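Local atomic coordinates of 2-(acetamidomethylene)succinate hydrolase (Mesorhizobium loti, PDB entry 3KXP), a protein that catalyses the last step of vitamin B6 degradation, hydrolysing (E)-2-(acetamidomethylene)succinate to succinic semialdehyde, acetate, ammonia and carbon dioxide. Residues A[87-91]-A[302-308]; A[160-166]-A[257-263]. One frame throughout, in Å; residues are numbered along the deposited sequence.

In the fold
From the N terminus the chain lays down the outermost strand 49-54, its neighbour 59-65, and strand 70-74 before reaching helix 85-89, where segment 87-91 of contact 1 begins. The partner, helix 301-313, comes at the very end of the chain, so contact 1 closes a loop of about 210 residues that takes in most of the alpha/beta hydrolase fold. Nested within that loop, contact 2 is closed by segments 160-166 and 257-263, whose strands are neighbours in the central sheet, with a mainly helical excursion between them. The two contacts do not cross. They meet where helix 301-313 lies on the sheet: Ile308 packs on Val163 and Thr304 on Ile165. Both also touch the second subunit of the homodimer.

Contact 1: residues A[87-91]-A[302-308]; sequences LMIRL and EITLKAI
Arg90 reaches across to helix 301-313 and crosses the side chain of Leu305 at about a right angle before its guanidinium meets Glu302. Arg90 CB sits 4.1 Å from Leu305 CD2, CG keeps to the same methyl, and CD comes within 3.9 Å of Leu305 CD2, so the aliphatic part of the arginine serves as one more apolar neighbour for the leucine. The bend at chi2 turns the chain along helix 301-313 in the direction of Glu302. The Leu305 CD2 methyl comes up obliquely to the guanidinium, modelled so close to NH1 that the detail there is doubtful, while NH2 makes the salt bridge, 2.9 Å from Glu302 OE2. That bond is fairly straight, 162° at the hydrogen, and uses the syn lone pair of OE2, which lies close to the guanidinium plane at its edge. The carboxylate itself is turned steeply, its plane 72° from that of the guanidinium, and OE1 stays 3.7 Å from Arg90 NH2, leaving a single close contact in place of a two-pronged pair. Long, flexible charged residues suit this exposed margin.

In the alpha/beta hydrolase fold the C-terminal helix packs against the central sheet, and here it also meets the short helix 85-89, which follows strand 70-74. Leucines and an isoleucine fill the inner side of that meeting. Leu87 holds CG anti to its own N (chi1 175°), which sends its two methyls forward as a fork: CD1 touches Leu305 CD1 at 3.8 Å, and CD2 meets Ile308 CD1 tip to tip at 4.0 Å. Leu91 adds its branch point, with CG 4.2 Å from Leu305 CD1. Behind these residues, Leu87 rests on Phe73 and Leu91 on Met71, both on strand 70-74.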
loop_
_atom_site.group_PDB
_atom_site.type_symbol
_atom_site.label_atom_id
_atom_site.label_comp_id
_atom_site.label_asym_id
_atom_site.label_seq_id
_atom_site.Cartn_x
_atom_site.Cartn_y
_atom_site.Cartn_z
ATOM N N LEU A 87 -16.463 6.732 -9.984
ATOM C CA LEU A 87 -15.681 6.247 -8.859
ATOM C C LEU A 87 -16.210 6.748 -7.513
ATOM O O LEU A 87 -16.188 6.017 -6.517
ATOM C CB LEU A 87 -14.218 6.667 -9.024
ATOM C CG LEU A 87 -13.310 6.314 -7.844
ATOM C CD1 LEU A 87 -13.353 4.805 -7.614
ATOM C CD2 LEU A 87 -11.888 6.796 -8.110
HETATM N N MSE A 88 -16.693 7.987 -7.491
HETATM C CA MSE A 88 -17.203 8.603 -6.269
HETATM C C MSE A 88 -18.487 7.988 -5.742
HETATM O O MSE A 88 -18.646 7.811 -4.535
HETATM C CB MSE A 88 -17.441 10.092 -6.491
HETATM C CG MSE A 88 -16.255 10.819 -7.057
HETATM SE SE MSE A 88 -16.657 12.673 -7.293
HETATM C CE MSE A 88 -15.796 13.336 -5.711
ATOM N N ILE A 89 -19.413 7.685 -6.643
ATOM C CA ILE A 89 -20.675 7.097 -6.232
ATOM C C ILE A 89 -20.398 5.874 -5.364
ATOM O O ILE A 89 -21.149 5.578 -4.438
ATOM C CB ILE A 89 -21.524 6.681 -7.450
ATOM C CG1 ILE A 89 -21.946 7.922 -8.235
ATOM C CG2 ILE A 89 -22.756 5.925 -6.994
ATOM C CD1 ILE A 89 -22.835 7.631 -9.431
ATOM N N ARG A 90 -19.295 5.192 -5.664
ATOM C CA ARG A 90 -18.879 3.984 -4.951
ATOM C C ARG A 90 -18.335 4.230 -3.547
ATOM O O ARG A 90 -18.264 3.307 -2.740
ATOM C CB ARG A 90 -17.805 3.253 -5.759
ATOM C CG ARG A 90 -18.292 2.575 -7.026
ATOM C CD ARG A 90 -18.893 1.217 -6.715
ATOM N NE ARG A 90 -19.072 0.421 -7.923
ATOM C CZ ARG A 90 -18.093 0.113 -8.767
ATOM N NH1 ARG A 90 -16.856 0.534 -8.543
ATOM N NH2 ARG A 90 -18.350 -0.619 -9.842
ATOM N N LEU A 91 -17.944 5.463 -3.254
ATOM C CA LEU A 91 -17.383 5.770 -1.944
ATOM C C LEU A 91 -18.196 6.794 -1.167
ATOM O O LEU A 91 -17.838 7.139 -0.040
ATOM C CB LEU A 91 -15.947 6.284 -2.109
ATOM C CG LEU A 91 -14.923 5.303 -2.692
ATOM C CD1 LEU A 91 -13.724 6.057 -3.254
ATOM C CD2 LEU A 91 -14.500 4.325 -1.621
ATOM N N GLU A 302 -12.486 -0.990 -11.634
ATOM C CA GLU A 302 -12.608 -1.945 -10.535
ATOM C C GLU A 302 -11.326 -2.089 -9.739
ATOM O O GLU A 302 -11.325 -1.918 -8.516
ATOM C CB GLU A 302 -13.036 -3.320 -11.051
ATOM C CG GLU A 302 -14.393 -3.330 -11.733
ATOM C CD GLU A 302 -15.479 -2.702 -10.879
ATOM O OE1 GLU A 302 -15.612 -3.084 -9.695
ATOM O OE2 GLU A 302 -16.204 -1.824 -11.395
ATOM N N ILE A 303 -10.234 -2.402 -10.425
ATOM C CA ILE A 303 -8.952 -2.564 -9.749
ATOM C C ILE A 303 -8.535 -1.275 -9.038
ATOM O O ILE A 303 -7.959 -1.317 -7.951
ATOM C CB ILE A 303 -7.863 -2.989 -10.745
ATOM C CG1 ILE A 303 -8.292 -4.280 -11.449
ATOM C CG2 ILE A 303 -6.540 -3.204 -10.018
ATOM C CD1 ILE A 303 -7.349 -4.702 -12.569
ATOM N N THR A 304 -8.852 -0.133 -9.646
ATOM C CA THR A 304 -8.528 1.169 -9.072
ATOM C C THR A 304 -9.277 1.318 -7.751
ATOM O O THR A 304 -8.710 1.728 -6.731
ATOM C CB THR A 304 -8.954 2.327 -10.017
ATOM O OG1 THR A 304 -8.205 2.257 -11.238
ATOM C CG2 THR A 304 -8.705 3.673 -9.359
ATOM N N LEU A 305 -10.560 0.983 -7.779
ATOM C CA LEU A 305 -11.395 1.078 -6.590
ATOM C C LEU A 305 -10.855 0.191 -5.473
ATOM O O LEU A 305 -10.656 0.655 -4.351
ATOM C CB LEU A 305 -12.830 0.670 -6.920
ATOM C CG LEU A 305 -13.789 0.624 -5.733
ATOM C CD1 LEU A 305 -13.876 2.003 -5.083
ATOM C CD2 LEU A 305 -15.153 0.147 -6.209
ATOM N N LYS A 306 -10.616 -1.080 -5.784
ATOM C CA LYS A 306 -10.101 -2.028 -4.798
ATOM C C LYS A 306 -8.759 -1.577 -4.200
ATOM O O LYS A 306 -8.485 -1.787 -3.020
ATOM C CB LYS A 306 -9.942 -3.409 -5.434
ATOM C CG LYS A 306 -10.783 -4.496 -4.789
ATOM C CD LYS A 306 -10.486 -4.634 -3.297
ATOM C CE LYS A 306 -11.270 -5.779 -2.669
ATOM N NZ LYS A 306 -10.972 -5.936 -1.214
ATOM N N ALA A 307 -7.924 -0.962 -5.026
ATOM C CA ALA A 307 -6.626 -0.489 -4.578
ATOM C C ALA A 307 -6.812 0.647 -3.591
ATOM O O ALA A 307 -6.060 0.766 -2.628
ATOM C CB ALA A 307 -5.811 -0.019 -5.759
ATOM N N ILE A 308 -7.813 1.487 -3.829
ATOM C CA ILE A 308 -8.076 2.607 -2.930
ATOM C C ILE A 308 -8.668 2.121 -1.604
ATOM O O ILE A 308 -8.273 2.582 -0.531
ATOM C CB ILE A 308 -9.032 3.628 -3.572
ATOM C CG1 ILE A 308 -8.336 4.309 -4.752
ATOM C CG2 ILE A 308 -9.461 4.656 -2.539
ATOM C CD1 ILE A 308 -9.226 5.236 -5.544
#

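Contact 2: residues A[160-166]-A[257-263]; sequences RSVVAID and PVLIVRG
Asp166 holds CG nearly eclipsed with its CA hydrogen (chi1 -133°), which swings its carboxylate across to strand 258-263, where OD1 accepts the backbone N-H of Gly263 at 3.0 Å. This is the acid end of an alpha/beta hydrolase active site: Asp166, just beyond strand 161-165, is the inferred acid of the catalytic triad with Ser142 and His294. Its other oxygen, OD2, is hydrogen-bonded to His294 ND1 and Ser266 OG, so both oxygens are engaged and the carboxylate is kept from turning. Were Asp166 an alanine, His294 ND1, Ser266 OG and the Gly263 N-H would probably lose their carboxylate partner, freeing the imidazole to turn.

The two strands run parallel, their axes 11° apart. Val162 and Ala164 each donate and accept across the gap, as Ala164 N does to Leu259 O (2.9 Å). Branched residues suit the buried faces: Val163 CG1 lies 4.3 Å from both Leu259 CD2 and Val261 CG2, while Phe311 of helix 301-313 covers Val163 and Leu259. On the face of Val162 and Val258, small Ala164 fits against Ala145 and Val149 of helix 143-154. At the aspartate, the backbone N-H of Asp166 reaches Val261 O at 2.7 Å.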
loop_
_atom_site.group_PDB
_atom_site.type_symbol
_atom_site.label_atom_id
_atom_site.label_comp_id
_atom_site.label_asym_id
_atom_site.label_seq_id
_atom_site.Cartn_x
_atom_site.Cartn_y
_atom_site.Cartn_z
ATOM N N ARG A 160 -4.718 13.841 5.057
ATOM C CA ARG A 160 -4.636 12.542 5.704
ATOM C C ARG A 160 -3.787 11.542 4.916
ATOM O O ARG A 160 -2.933 10.858 5.480
ATOM C CB ARG A 160 -6.059 12.007 5.885
ATOM C CG ARG A 160 -6.162 10.562 6.318
ATOM C CD ARG A 160 -7.628 10.186 6.515
ATOM N NE ARG A 160 -7.847 8.756 6.314
ATOM C CZ ARG A 160 -9.011 8.138 6.486
ATOM N NH1 ARG A 160 -10.084 8.821 6.870
ATOM N NH2 ARG A 160 -9.097 6.833 6.267
ATOM N N SER A 161 -4.023 11.471 3.610
ATOM C CA SER A 161 -3.303 10.545 2.754
ATOM C C SER A 161 -3.536 10.868 1.288
ATOM O O SER A 161 -4.495 11.557 0.932
ATOM C CB SER A 161 -3.762 9.116 3.033
ATOM O OG SER A 161 -5.168 9.020 2.924
ATOM N N VAL A 162 -2.660 10.350 0.438
ATOM C CA VAL A 162 -2.759 10.590 -0.989
ATOM C C VAL A 162 -2.709 9.321 -1.820
ATOM O O VAL A 162 -1.966 8.391 -1.513
ATOM C CB VAL A 162 -1.609 11.478 -1.487
ATOM C CG1 VAL A 162 -1.735 11.693 -2.992
ATOM C CG2 VAL A 162 -1.606 12.792 -0.744
ATOM N N VAL A 163 -3.513 9.296 -2.871
ATOM C CA VAL A 163 -3.513 8.197 -3.817
ATOM C C VAL A 163 -3.042 8.886 -5.096
ATOM O O VAL A 163 -3.833 9.534 -5.785
ATOM C CB VAL A 163 -4.917 7.614 -4.041
ATOM C CG1 VAL A 163 -4.874 6.611 -5.167
ATOM C CG2 VAL A 163 -5.429 6.943 -2.758
ATOM N N ALA A 164 -1.744 8.776 -5.377
ATOM C CA ALA A 164 -1.130 9.389 -6.551
ATOM C C ALA A 164 -1.197 8.479 -7.783
ATOM O O ALA A 164 -0.337 7.620 -7.982
ATOM C CB ALA A 164 0.320 9.740 -6.243
ATOM N N ILE A 165 -2.206 8.692 -8.620
ATOM C CA ILE A 165 -2.390 7.878 -9.818
ATOM C C ILE A 165 -1.633 8.356 -11.058
ATOM O O ILE A 165 -2.005 9.344 -11.687
ATOM C CB ILE A 165 -3.890 7.781 -10.200
ATOM C CG1 ILE A 165 -4.697 7.221 -9.020
ATOM C CG2 ILE A 165 -4.054 6.901 -11.439
ATOM C CD1 ILE A 165 -6.192 7.075 -9.309
ATOM N N ASP A 166 -0.569 7.634 -11.387
ATOM C CA ASP A 166 0.262 7.866 -12.567
ATOM C C ASP A 166 1.044 9.165 -12.748
ATOM O O ASP A 166 0.919 9.830 -13.784
ATOM C CB ASP A 166 -0.562 7.610 -13.832
ATOM C CG ASP A 166 0.179 6.743 -14.839
ATOM O OD1 ASP A 166 0.470 5.575 -14.503
ATOM O OD2 ASP A 166 0.486 7.219 -15.954
ATOM N N PRO A 257 0.894 9.278 4.412
ATOM C CA PRO A 257 0.769 8.084 3.562
ATOM C C PRO A 257 0.476 8.407 2.099
ATOM O O PRO A 257 -0.396 9.222 1.796
ATOM C CB PRO A 257 -0.385 7.318 4.209
ATOM C CG PRO A 257 -0.289 7.726 5.654
ATOM C CD PRO A 257 -0.038 9.207 5.550
ATOM N N VAL A 258 1.208 7.758 1.201
ATOM C CA VAL A 258 1.012 7.949 -0.229
ATOM C C VAL A 258 1.041 6.614 -0.966
ATOM O O VAL A 258 2.018 5.871 -0.895
ATOM C CB VAL A 258 2.095 8.867 -0.827
ATOM C CG1 VAL A 258 1.914 8.986 -2.347
ATOM C CG2 VAL A 258 2.020 10.241 -0.169
ATOM N N LEU A 259 -0.049 6.300 -1.654
ATOM C CA LEU A 259 -0.131 5.075 -2.426
ATOM C C LEU A 259 0.221 5.450 -3.865
ATOM O O LEU A 259 -0.385 6.352 -4.439
ATOM C CB LEU A 259 -1.543 4.506 -2.379
ATOM C CG LEU A 259 -1.802 3.304 -3.298
ATOM C CD1 LEU A 259 -1.123 2.055 -2.729
ATOM C CD2 LEU A 259 -3.310 3.067 -3.414
ATOM N N ILE A 260 1.204 4.776 -4.443
ATOM C CA ILE A 260 1.595 5.071 -5.814
ATOM C C ILE A 260 0.918 4.078 -6.747
ATOM O O ILE A 260 1.057 2.862 -6.583
ATOM C CB ILE A 260 3.116 4.960 -6.010
ATOM C CG1 ILE A 260 3.841 5.909 -5.056
ATOM C CG2 ILE A 260 3.474 5.299 -7.444
ATOM C CD1 ILE A 260 5.356 5.747 -5.072
ATOM N N VAL A 261 0.171 4.595 -7.715
ATOM C CA VAL A 261 -0.508 3.737 -8.670
ATOM C C VAL A 261 0.018 4.035 -10.060
ATOM O O VAL A 261 0.051 5.194 -10.478
ATOM C CB VAL A 261 -2.034 3.962 -8.656
ATOM C CG1 VAL A 261 -2.689 3.124 -9.735
ATOM C CG2 VAL A 261 -2.600 3.585 -7.294
ATOM N N ARG A 262 0.465 2.996 -10.762
ATOM C CA ARG A 262 0.964 3.169 -12.122
ATOM C C ARG A 262 0.237 2.221 -13.048
ATOM O O ARG A 262 -0.164 1.129 -12.645
ATOM C CB ARG A 262 2.467 2.868 -12.240
ATOM C CG ARG A 262 3.000 3.172 -13.649
ATOM C CD ARG A 262 4.406 2.672 -13.921
ATOM N NE ARG A 262 4.374 1.313 -14.443
ATOM C CZ ARG A 262 4.562 0.972 -15.715
ATOM N NH1 ARG A 262 4.813 1.886 -16.644
ATOM N NH2 ARG A 262 4.478 -0.301 -16.056
ATOM N N GLY A 263 0.068 2.644 -14.291
ATOM C CA GLY A 263 -0.569 1.782 -15.264
ATOM C C GLY A 263 0.548 0.969 -15.895
ATOM O O GLY A 263 1.620 1.509 -16.181
#